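2-hydroxyisobutyryl-CoA synthetase (Aquincola tertiaricarbonis, PDB 6HDY) belongs to the ANL superfamily of AMP-binding enzymes, pairing a large AMP-binding domain with a smaller C-terminal domain. Local coordinates at residues Phe284-Gly289 against Asp302-Glu307; Gly296-Gln301 against Tyr359-Gln364; Arg401-Arg406 against Glu475-Leu480. All blocks are in the same frame, centred on the assembly; numbering follows the deposited sequence.

Contacts 1 and 2 are neighbours in the large domain, their centres 8 Å apart, and they interlock: residues 284-289 and 296-301 belong to adjacent strands of one antiparallel sheet, and Trp300 N lies 2.8 Å from Asn286 O, probably hydrogen-bonded to it. Both reach the ligand site. Phe284 of contact 1 lines it with a ring face, and the side chain of Met297 in contact 2 comes within about 4 Å of bound 8LQ. Contact 3 stands apart in the C-terminal domain, its centre about 37 Å from that of contact 1 and about 36 Å from that of contact 2; its nearest atoms are about 16 Å from those of contact 2.

Contact 1 (Phe284-Gly289 against Asp302-Glu307). With 3HL ((3S)-3-hydroxybutanoic acid), chain B; 8LQ ([[(2~{R},3~{S},4~{R},5~{R})-5-(6-aminopurin-9-yl)-3,4-bis(oxidanyl)oxolan-2-yl]methoxy-oxidanyl-phosphoryl] (3~{S})-3-oxidanylbutanoate), chain C.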
loop_
_atom_site.group_PDB
_atom_site.type_symbol
_atom_site.label_atom_id
_atom_site.label_comp_id
_atom_site.label_asym_id
_atom_site.label_seq_id
_atom_site.Cartn_x
_atom_site.Cartn_y
_atom_site.Cartn_z
ATOM N N PHE A 284 4.021 13.270 10.981
ATOM C CA PHE A 284 5.253 12.816 11.631
ATOM C C PHE A 284 6.502 13.538 11.114
ATOM O O PHE A 284 7.543 13.476 11.769
ATOM C CB PHE A 284 5.408 11.280 11.527
ATOM C CG PHE A 284 5.399 10.779 10.099
ATOM C CD1 PHE A 284 6.551 10.840 9.314
ATOM C CD2 PHE A 284 4.230 10.276 9.527
ATOM C CE1 PHE A 284 6.533 10.420 7.990
ATOM C CE2 PHE A 284 4.223 9.827 8.213
ATOM C CZ PHE A 284 5.375 9.906 7.452
ATOM N N MET A 285 6.398 14.220 9.945
ATOM C CA MET A 285 7.504 15.002 9.390
ATOM C C MET A 285 7.689 16.319 10.191
ATOM O O MET A 285 8.500 17.140 9.799
ATOM C CB MET A 285 7.294 15.273 7.872
ATOM C CG MET A 285 7.428 14.030 7.013
ATOM S SD MET A 285 7.233 14.285 5.223
ATOM C CE MET A 285 8.710 15.125 4.865
ATOM N N ASN A 286 6.980 16.498 11.338
ATOM C CA ASN A 286 7.098 17.679 12.228
ATOM C C ASN A 286 8.555 17.895 12.736
ATOM O O ASN A 286 8.909 18.950 13.260
ATOM C CB ASN A 286 6.094 17.575 13.394
ATOM C CG ASN A 286 6.459 16.508 14.398
ATOM O OD1 ASN A 286 6.331 15.330 14.141
ATOM N ND2 ASN A 286 6.977 16.887 15.547
ATOM N N VAL A 287 9.375 16.862 12.602
ATOM C CA VAL A 287 10.819 16.899 12.842
ATOM C C VAL A 287 11.420 16.456 11.505
ATOM O O VAL A 287 11.071 15.370 11.008
ATOM C CB VAL A 287 11.362 16.131 14.084
ATOM C CG1 VAL A 287 10.926 16.804 15.381
ATOM C CG2 VAL A 287 10.973 14.655 14.066
ATOM N N ALA A 288 12.157 17.369 10.848
ATOM C CA ALA A 288 12.718 17.123 9.513
ATOM C C ALA A 288 13.802 18.092 9.125
ATOM O O ALA A 288 13.662 19.302 9.323
ATOM C CB ALA A 288 11.611 17.161 8.444
ATOM N N GLY A 289 14.819 17.561 8.462
ATOM C CA GLY A 289 15.898 18.367 7.898
ATOM C C GLY A 289 15.442 19.097 6.643
ATOM O O GLY A 289 14.408 18.753 6.039
ATOM N N ASP A 302 5.183 25.155 14.793
ATOM C CA ASP A 302 3.814 25.608 14.497
ATOM C C ASP A 302 2.939 24.510 13.866
ATOM O O ASP A 302 1.742 24.745 13.608
ATOM C CB ASP A 302 3.818 26.888 13.650
ATOM C CG ASP A 302 4.669 26.759 12.414
ATOM O OD1 ASP A 302 5.911 26.840 12.542
ATOM O OD2 ASP A 302 4.100 26.533 11.325
ATOM N N ILE A 303 3.526 23.323 13.605
ATOM C CA ILE A 303 2.796 22.155 13.093
ATOM C C ILE A 303 2.479 21.239 14.304
ATOM O O ILE A 303 1.323 20.931 14.547
ATOM C CB ILE A 303 3.543 21.420 11.927
ATOM C CG1 ILE A 303 3.638 22.332 10.665
ATOM C CG2 ILE A 303 2.832 20.073 11.597
ATOM C CD1 ILE A 303 4.497 21.836 9.490
ATOM N N ILE A 304 3.517 20.860 15.075
ATOM C CA ILE A 304 3.473 20.077 16.312
ATOM C C ILE A 304 4.508 20.714 17.243
ATOM O O ILE A 304 5.641 20.962 16.829
ATOM C CB ILE A 304 3.751 18.547 16.078
ATOM C CG1 ILE A 304 2.524 17.851 15.455
ATOM C CG2 ILE A 304 4.260 17.798 17.364
ATOM C CD1 ILE A 304 2.813 16.496 14.852
ATOM N N TYR A 305 4.119 20.953 18.497
ATOM C CA TYR A 305 4.993 21.529 19.509
ATOM C C TYR A 305 5.877 20.451 20.148
ATOM O O TYR A 305 5.390 19.598 20.895
ATOM C CB TYR A 305 4.151 22.313 20.546
ATOM C CG TYR A 305 4.956 22.949 21.657
ATOM C CD1 TYR A 305 6.039 23.789 21.376
ATOM C CD2 TYR A 305 4.634 22.723 22.992
ATOM C CE1 TYR A 305 6.785 24.371 22.397
ATOM C CE2 TYR A 305 5.367 23.312 24.022
ATOM C CZ TYR A 305 6.434 24.141 23.720
ATOM O OH TYR A 305 7.144 24.719 24.741
ATOM N N THR A 306 7.174 20.461 19.804
ATOM C CA THR A 306 8.153 19.511 20.339
ATOM C C THR A 306 8.827 20.112 21.596
ATOM O O THR A 306 9.278 21.271 21.583
ATOM C CB THR A 306 9.207 19.117 19.267
ATOM O OG1 THR A 306 8.577 18.519 18.134
ATOM C CG2 THR A 306 10.284 18.152 19.808
ATOM N N GLU A 307 8.923 19.291 22.656
ATOM C CA GLU A 307 9.596 19.621 23.906
ATOM C C GLU A 307 10.639 18.540 24.177
ATOM O O GLU A 307 10.297 17.361 24.205
ATOM C CB GLU A 307 8.611 19.625 25.066
ATOM C CG GLU A 307 7.457 20.596 24.956
ATOM C CD GLU A 307 6.429 20.346 26.035
ATOM O OE1 GLU A 307 5.584 19.445 25.846
ATOM O OE2 GLU A 307 6.534 20.967 27.115
HETATM C CA 3HL B . 7.236 6.427 12.056
HETATM C CB 3HL B . 5.700 6.552 11.940
HETATM O OG1 3HL B . 5.275 7.771 11.339
HETATM C CG2 3HL B . 5.111 5.444 11.121
HETATM C C 3HL B . 7.870 7.647 11.436
HETATM O OA 3HL B . 7.767 7.825 10.230
HETATM O OB 3HL B . 8.348 8.567 12.313
HETATM N N9 8LQ C . 12.002 6.744 14.657
HETATM C C8 8LQ C . 11.145 7.178 13.719
HETATM N N7 8LQ C . 11.769 8.062 12.948
HETATM C C5 8LQ C . 13.019 8.203 13.420
HETATM C C6 8LQ C . 14.093 8.912 13.008
HETATM N N6 8LQ C . 13.956 9.708 11.958
HETATM N N1 8LQ C . 15.272 8.856 13.655
HETATM C C2 8LQ C . 15.432 8.021 14.763
HETATM N N3 8LQ C . 14.340 7.246 15.125
HETATM C C4 8LQ C . 13.159 7.375 14.476
HETATM C CAA 8LQ C . 5.472 6.876 10.882
HETATM C CAZ 8LQ C . 6.942 7.371 10.840
HETATM O OAE 8LQ C . 7.690 6.574 9.927
HETATM C CAL 8LQ C . 7.625 7.307 12.220
HETATM C CAS 8LQ C . 7.548 5.889 12.801
HETATM O OAC 8LQ C . 8.315 5.019 12.400
HETATM O OAQ 8LQ C . 6.525 5.677 13.707
HETATM P PBC 8LQ C . 6.442 4.380 14.639
HETATM O OAH 8LQ C . 6.250 3.173 13.626
HETATM O OAD 8LQ C . 5.374 4.453 15.651
HETATM O "O5'" 8LQ C . 7.853 4.320 15.349
HETATM C "C5'" 8LQ C . 8.272 5.495 16.039
HETATM C "C4'" 8LQ C . 9.645 5.274 16.620
HETATM O "O4'" 8LQ C . 10.579 4.973 15.548
HETATM C "C3'" 8LQ C . 10.089 6.557 17.182
HETATM O "O3'" 8LQ C . 9.602 6.706 18.546
HETATM C "C2'" 8LQ C . 11.609 6.392 17.113
HETATM O "O2'" 8LQ C . 12.104 5.467 18.161
HETATM C "C1'" 8LQ C . 11.768 5.748 15.755
HETATM O O HOH W 1 7.850 19.573 15.647
#
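Asn286 and Ile304 bring the two backbones to 6.0 Å, CA to CA, but by Val287 and Thr306 the chains have parted to 8.4 Å, and no clear direct hydrogen bond joins the segments. Each belongs to its own antiparallel sheet, 287-288 to a three-stranded one and 304-310 to a five-stranded one, so the contact lies where these two sheets of the AMP-binding domain meet. Asn286 carries most of it. The backbone directs Asn286 CB toward Ile304 CD1, 3.7 Å away, and chi1 of 71°, placing CG between the backbone N and carbonyl carbon, then lays CG along the same isoleucine, equally near CD1. Ile304 crosses it at a slant. Val287 meets Thr306 nearly at right angles, CG1 lying 4.0 Å from OG1. Tyr327, on the next strand of the larger sheet, touches both Asn286 and Thr306. Between the backbones lies a water, which donates to Asn286 O at 2.7 Å and to Ile304 O at 2.9 Å; Thr306 OG1 is its third partner at 2.8 Å. In the pocket, Phe284 spreads one ring face beneath the ligands: its CD1 is 3.8 Å from CAZ when 8LQ is present, and the same face meets the 3HL oxygens when 3HL is. 3HL and the acyl end of 8LQ overlap in space and can only be alternative occupants. His151 packs edge-to-face with the ring, while Ser277 OG bonds to Phe284 O. Chemically, the junction is a mix of apolar contact and one bridging water, among buried residues: the water gives Asn286 O a second partner beside Trp300 N, also bonds Ile304 O, and so couples the sheet next to the pocket wall to its larger neighbour.

Contact 2 (Gly296-Gln301 against Tyr359-Gln364); sequences GMLCWQ and YPRLPQ. With SO4 (sulfate ion), chain E.
Met297 and Leu362 form a hydrogen-bonded antiparallel pair, Met297 N to Leu362 O at 2.9 Å and Leu362 N to Met297 O at 2.7 Å; Cys299 N bonds to Pro360 O at 2.9 Å. In this three-stranded antiparallel sheet 297-299 runs between 287-288 and 361-362. Met297 CE touches Leu362 CD1 on one face, and the Met297 side chain comes within about 4 Å of bound 8LQ. On the other, Leu298 CD2 rests against Arg361 CG at 3.7 Å. Trp300 centres an inverse gamma turn and sets its CA over the middle of the Tyr359 ring, a CH-pi contact of 3.8 Å to the centroid. Indole and phenol planes meet obliquely at 40°, while Leu298 CD1 reaches the phenol edge in plane.

Farther out, Tyr359 OH bonds to Asp302 OD1, Trp300 NE1 to Ala288 O and Gln301 OE1 to Thr306 N. Arg361, extended from CG to NE, sends NH2 to Asp295 O and NH1 to sulfate O2 at 2.9 Å, this ion probably from the crystallisation liquor. The buried aromatic end is thus held by hydrogen bonds as well as packing, whereas the arginine end probably draws the sulfate by its charge.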
loop_
_atom_site.group_PDB
_atom_site.type_symbol
_atom_site.label_atom_id
_atom_site.label_comp_id
_atom_site.label_asym_id
_atom_site.label_seq_id
_atom_site.Cartn_x
_atom_site.Cartn_y
_atom_site.Cartn_z
ATOM N N GLY A 296 20.689 16.453 10.514
ATOM C CA GLY A 296 19.707 16.352 11.576
ATOM C C GLY A 296 18.329 16.818 11.144
ATOM O O GLY A 296 17.953 16.704 9.967
ATOM N N MET A 297 17.559 17.343 12.110
ATOM C CA MET A 297 16.185 17.749 11.844
ATOM C C MET A 297 15.829 19.029 12.535
ATOM O O MET A 297 16.317 19.282 13.617
ATOM C CB MET A 297 15.208 16.657 12.334
ATOM C CG MET A 297 15.390 15.307 11.660
ATOM S SD MET A 297 14.185 14.037 12.149
ATOM C CE MET A 297 14.724 13.653 13.767
ATOM N N LEU A 298 14.927 19.811 11.941
ATOM C CA LEU A 298 14.366 20.992 12.591
ATOM C C LEU A 298 13.022 20.562 13.234
ATOM O O LEU A 298 12.379 19.641 12.742
ATOM C CB LEU A 298 14.081 22.099 11.563
ATOM C CG LEU A 298 15.256 22.764 10.821
ATOM C CD1 LEU A 298 14.793 24.029 10.156
ATOM C CD2 LEU A 298 16.485 23.009 11.745
ATOM N N CYS A 299 12.612 21.240 14.306
ATOM C CA CYS A 299 11.343 21.025 14.994
ATOM C C CYS A 299 10.395 22.064 14.442
ATOM O O CYS A 299 10.469 23.216 14.853
ATOM C CB CYS A 299 11.502 21.180 16.507
ATOM S SG CYS A 299 12.708 20.059 17.246
ATOM N N TRP A 300 9.518 21.672 13.505
ATOM C CA TRP A 300 8.527 22.559 12.895
ATOM C C TRP A 300 7.409 22.800 13.921
ATOM O O TRP A 300 6.347 22.188 13.870
ATOM C CB TRP A 300 8.020 21.959 11.582
ATOM C CG TRP A 300 9.086 21.779 10.544
ATOM C CD1 TRP A 300 10.154 20.936 10.604
ATOM C CD2 TRP A 300 9.128 22.391 9.245
ATOM N NE1 TRP A 300 10.892 21.022 9.446
ATOM C CE2 TRP A 300 10.278 21.894 8.586
ATOM C CE3 TRP A 300 8.296 23.305 8.564
ATOM C CZ2 TRP A 300 10.626 22.284 7.276
ATOM C CZ3 TRP A 300 8.645 23.695 7.277
ATOM C CH2 TRP A 300 9.793 23.187 6.644
ATOM N N GLN A 301 7.717 23.694 14.885
ATOM C CA GLN A 301 6.961 24.031 16.090
ATOM C C GLN A 301 5.503 24.458 15.898
ATOM O O GLN A 301 4.685 24.187 16.783
ATOM C CB GLN A 301 7.718 25.097 16.897
ATOM C CG GLN A 301 9.039 24.600 17.512
ATOM C CD GLN A 301 8.884 23.442 18.480
ATOM O OE1 GLN A 301 8.635 22.290 18.092
ATOM N NE2 GLN A 301 9.093 23.705 19.757
ATOM N N TYR A 359 13.671 27.692 13.867
ATOM C CA TYR A 359 13.193 26.542 14.635
ATOM C C TYR A 359 14.306 25.909 15.480
ATOM O O TYR A 359 15.456 25.893 15.014
ATOM C CB TYR A 359 12.706 25.428 13.669
ATOM C CG TYR A 359 11.423 25.680 12.905
ATOM C CD1 TYR A 359 10.271 26.117 13.557
ATOM C CD2 TYR A 359 11.325 25.369 11.553
ATOM C CE1 TYR A 359 9.068 26.280 12.870
ATOM C CE2 TYR A 359 10.134 25.556 10.851
ATOM C CZ TYR A 359 9.014 26.029 11.511
ATOM O OH TYR A 359 7.854 26.245 10.811
ATOM N N PRO A 360 13.964 25.227 16.622
ATOM C CA PRO A 360 14.980 24.434 17.342
ATOM C C PRO A 360 15.363 23.255 16.443
ATOM O O PRO A 360 14.600 22.881 15.535
ATOM C CB PRO A 360 14.236 23.928 18.586
ATOM C CG PRO A 360 13.023 24.792 18.695
ATOM C CD PRO A 360 12.652 25.102 17.280
ATOM N N ARG A 361 16.549 22.701 16.668
ATOM C CA ARG A 361 17.105 21.644 15.848
ATOM C C ARG A 361 17.520 20.434 16.686
ATOM O O ARG A 361 17.901 20.573 17.843
ATOM C CB ARG A 361 18.343 22.223 15.111
ATOM C CG ARG A 361 18.932 21.367 13.999
ATOM C CD ARG A 361 20.059 22.110 13.305
ATOM N NE ARG A 361 20.412 21.497 12.019
ATOM C CZ ARG A 361 21.306 21.987 11.164
ATOM N NH1 ARG A 361 21.956 23.114 11.442
ATOM N NH2 ARG A 361 21.573 21.345 10.034
ATOM N N LEU A 362 17.492 19.258 16.059
ATOM C CA LEU A 362 18.003 17.990 16.552
ATOM C C LEU A 362 19.210 17.739 15.616
ATOM O O LEU A 362 19.057 17.097 14.567
ATOM C CB LEU A 362 16.946 16.873 16.471
ATOM C CG LEU A 362 15.553 17.183 17.057
ATOM C CD1 LEU A 362 14.623 15.972 16.938
ATOM C CD2 LEU A 362 15.633 17.645 18.513
ATOM N N PRO A 363 20.399 18.326 15.950
ATOM C CA PRO A 363 21.564 18.246 15.041
ATOM C C PRO A 363 22.070 16.858 14.663
ATOM O O PRO A 363 22.764 16.713 13.642
ATOM C CB PRO A 363 22.649 19.018 15.796
ATOM C CG PRO A 363 21.935 19.862 16.747
ATOM C CD PRO A 363 20.725 19.118 17.152
ATOM N N GLN A 364 21.779 15.857 15.514
ATOM C CA GLN A 364 22.209 14.479 15.323
ATOM C C GLN A 364 21.005 13.547 15.223
ATOM O O GLN A 364 21.127 12.320 15.382
ATOM C CB GLN A 364 23.146 14.086 16.473
ATOM C CG GLN A 364 24.521 14.738 16.369
ATOM C CD GLN A 364 25.050 15.177 17.703
ATOM O OE1 GLN A 364 25.409 14.360 18.557
ATOM N NE2 GLN A 364 25.148 16.487 17.897
HETATM S S SO4 E . 25.121 24.100 10.577
HETATM O O1 SO4 E . 24.250 24.983 11.364
HETATM O O2 SO4 E . 24.339 23.125 9.814
HETATM O O3 SO4 E . 25.900 24.901 9.632
HETATM O O4 SO4 E . 26.013 23.381 11.487
#

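Contact 3 (Arg401-Arg406 against Glu475-Leu480)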
loop_
_atom_site.group_PDB
_atom_site.type_symbol
_atom_site.label_atom_id
_atom_site.label_comp_id
_atom_site.label_asym_id
_atom_site.label_seq_id
_atom_site.Cartn_x
_atom_site.Cartn_y
_atom_site.Cartn_z
ATOM N N ARG A 401 24.764 -8.049 13.953
ATOM C CA ARG A 401 23.806 -8.314 15.018
ATOM C C ARG A 401 24.535 -8.048 16.330
ATOM O O ARG A 401 25.751 -8.269 16.436
ATOM C CB ARG A 401 23.289 -9.766 15.015
ATOM C CG ARG A 401 22.362 -10.184 13.859
ATOM C CD ARG A 401 20.925 -9.671 13.942
ATOM N NE ARG A 401 20.807 -8.522 13.068
ATOM C CZ ARG A 401 20.104 -8.482 11.946
ATOM N NH1 ARG A 401 19.305 -9.487 11.615
ATOM N NH2 ARG A 401 20.170 -7.427 11.164
ATOM N N ILE A 402 23.798 -7.539 17.315
ATOM C CA ILE A 402 24.282 -7.320 18.677
ATOM C C ILE A 402 23.562 -8.396 19.499
ATOM O O ILE A 402 22.339 -8.517 19.390
ATOM C CB ILE A 402 23.995 -5.887 19.191
ATOM C CG1 ILE A 402 24.452 -4.814 18.182
ATOM C CG2 ILE A 402 24.604 -5.664 20.567
ATOM C CD1 ILE A 402 23.692 -3.500 18.308
ATOM N N VAL A 403 24.326 -9.257 20.205
ATOM C CA VAL A 403 23.771 -10.345 21.017
ATOM C C VAL A 403 23.943 -9.985 22.500
ATOM O O VAL A 403 25.068 -9.813 22.982
ATOM C CB VAL A 403 24.289 -11.767 20.638
ATOM C CG1 VAL A 403 23.705 -12.831 21.554
ATOM C CG2 VAL A 403 23.973 -12.103 19.179
ATOM N N ILE A 404 22.808 -9.779 23.190
ATOM C CA ILE A 404 22.788 -9.347 24.593
ATOM C C ILE A 404 21.908 -10.215 25.484
ATOM O O ILE A 404 21.188 -11.100 25.019
ATOM C CB ILE A 404 22.385 -7.829 24.744
ATOM C CG1 ILE A 404 20.848 -7.609 24.533
ATOM C CG2 ILE A 404 23.243 -6.883 23.874
ATOM C CD1 ILE A 404 20.266 -6.274 25.075
ATOM N N THR A 405 21.968 -9.919 26.782
ATOM C CA THR A 405 21.093 -10.463 27.806
ATOM C C THR A 405 20.698 -9.342 28.763
ATOM O O THR A 405 21.568 -8.612 29.250
ATOM C CB THR A 405 21.645 -11.737 28.477
ATOM O OG1 THR A 405 20.589 -12.276 29.265
ATOM C CG2 THR A 405 22.895 -11.491 29.358
ATOM N N ARG A 406 19.400 -9.165 29.002
ATOM C CA ARG A 406 18.991 -8.143 29.973
ATOM C C ARG A 406 18.661 -8.782 31.321
ATOM O O ARG A 406 18.360 -8.072 32.281
ATOM C CB ARG A 406 17.884 -7.213 29.445
ATOM C CG ARG A 406 18.454 -6.145 28.504
ATOM C CD ARG A 406 17.600 -4.888 28.431
ATOM N NE ARG A 406 17.965 -4.029 27.299
ATOM C CZ ARG A 406 17.489 -4.180 26.070
ATOM N NH1 ARG A 406 16.645 -5.167 25.792
ATOM N NH2 ARG A 406 17.871 -3.360 25.100
ATOM N N GLU A 475 19.878 -17.498 26.248
ATOM C CA GLU A 475 20.432 -18.756 25.740
ATOM C C GLU A 475 21.348 -18.513 24.534
ATOM O O GLU A 475 22.399 -19.147 24.438
ATOM C CB GLU A 475 19.319 -19.747 25.387
ATOM C CG GLU A 475 18.614 -20.331 26.602
ATOM C CD GLU A 475 17.532 -21.338 26.275
ATOM O OE1 GLU A 475 16.629 -21.012 25.468
ATOM O OE2 GLU A 475 17.573 -22.450 26.849
ATOM N N VAL A 476 20.956 -17.579 23.635
ATOM C CA VAL A 476 21.726 -17.209 22.440
ATOM C C VAL A 476 23.045 -16.536 22.876
ATOM O O VAL A 476 24.106 -16.847 22.324
ATOM C CB VAL A 476 20.884 -16.348 21.439
ATOM C CG1 VAL A 476 21.727 -15.863 20.269
ATOM C CG2 VAL A 476 19.687 -17.138 20.919
ATOM N N PHE A 477 22.958 -15.629 23.880
ATOM C CA PHE A 477 24.095 -14.902 24.461
ATOM C C PHE A 477 25.124 -15.870 25.061
ATOM O O PHE A 477 26.323 -15.761 24.767
ATOM C CB PHE A 477 23.619 -13.882 25.526
ATOM C CG PHE A 477 24.736 -13.114 26.201
ATOM C CD1 PHE A 477 25.231 -11.938 25.642
ATOM C CD2 PHE A 477 25.293 -13.565 27.393
ATOM C CE1 PHE A 477 26.272 -11.233 26.260
ATOM C CE2 PHE A 477 26.343 -12.864 27.999
ATOM C CZ PHE A 477 26.827 -11.705 27.422
ATOM N N ARG A 478 24.645 -16.803 25.916
ATOM C CA ARG A 478 25.494 -17.782 26.575
ATOM C C ARG A 478 26.133 -18.725 25.570
ATOM O O ARG A 478 27.344 -18.917 25.635
ATOM C CB ARG A 478 24.757 -18.510 27.705
ATOM C CG ARG A 478 24.384 -17.545 28.824
ATOM C CD ARG A 478 24.556 -18.139 30.187
ATOM N NE ARG A 478 24.461 -17.115 31.226
ATOM C CZ ARG A 478 23.614 -17.160 32.247
ATOM N NH1 ARG A 478 22.775 -18.183 32.378
ATOM N NH2 ARG A 478 23.603 -16.192 33.152
ATOM N N ALA A 479 25.354 -19.203 24.569
ATOM C CA ALA A 479 25.851 -20.076 23.499
ATOM C C ALA A 479 26.957 -19.406 22.695
ATOM O O ALA A 479 27.969 -20.047 22.414
ATOM C CB ALA A 479 24.717 -20.488 22.576
ATOM N N LEU A 480 26.783 -18.109 22.368
ATOM C CA LEU A 480 27.754 -17.330 21.605
ATOM C C LEU A 480 29.038 -17.072 22.406
ATOM O O LEU A 480 30.124 -17.323 21.879
ATOM C CB LEU A 480 27.146 -16.039 21.035
ATOM C CG LEU A 480 28.053 -15.164 20.131
ATOM C CD1 LEU A 480 28.659 -15.963 18.956
ATOM C CD2 LEU A 480 27.301 -13.978 19.616
#
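Phe477 docks against Val403, Ile404 and Thr405 where helix 474-486 lies across the mixed sheet of the C-terminal domain, in an alpha/beta arrangement. The helix axis runs almost perpendicular to strand 401-403, at 93° and 9.5 Å from it at closest approach. From CB outward, the phenylalanine meets a series of partners. Its CB touches Val403 CG1 at 4.1 Å and also sits close to Ile404 O. From there chi1 of 179° swings CG opposite the backbone N and carries the ring out from the helix toward the chain leaving the strand. CG lies beneath Thr405, whose methyl CG2 stands over the ring face, 4.0 Å from the centroid and 19° off the normal; CD2 is the ring atom closest to that methyl, at 3.7 Å, and CE2 lies beneath it too. The ring edge at CD1 faces Val403 O, 3.4 Å away and near the ring plane, so the slightly positive aromatic hydrogen probably faces the carbonyl oxygen; CD1 is also near Ile404 CA, and CE1 follows along the same oxygen. Ring and backbone thus meet edge-on while the threonine covers a face, and Leu414 of strand 413-419 also touches the Phe477 side chain. No hydrogen bond crosses between the segments; the helix is held here by apolar contact, while at its start Asp473 OD1 accepts from Val476 N. One turn of helix separates the remaining two partners, and Val403 divides its branches between them: CG1 meets Val476 CG1 at 3.8 Å, and CG2 meets Leu480 CD2, likewise at 3.8 Å.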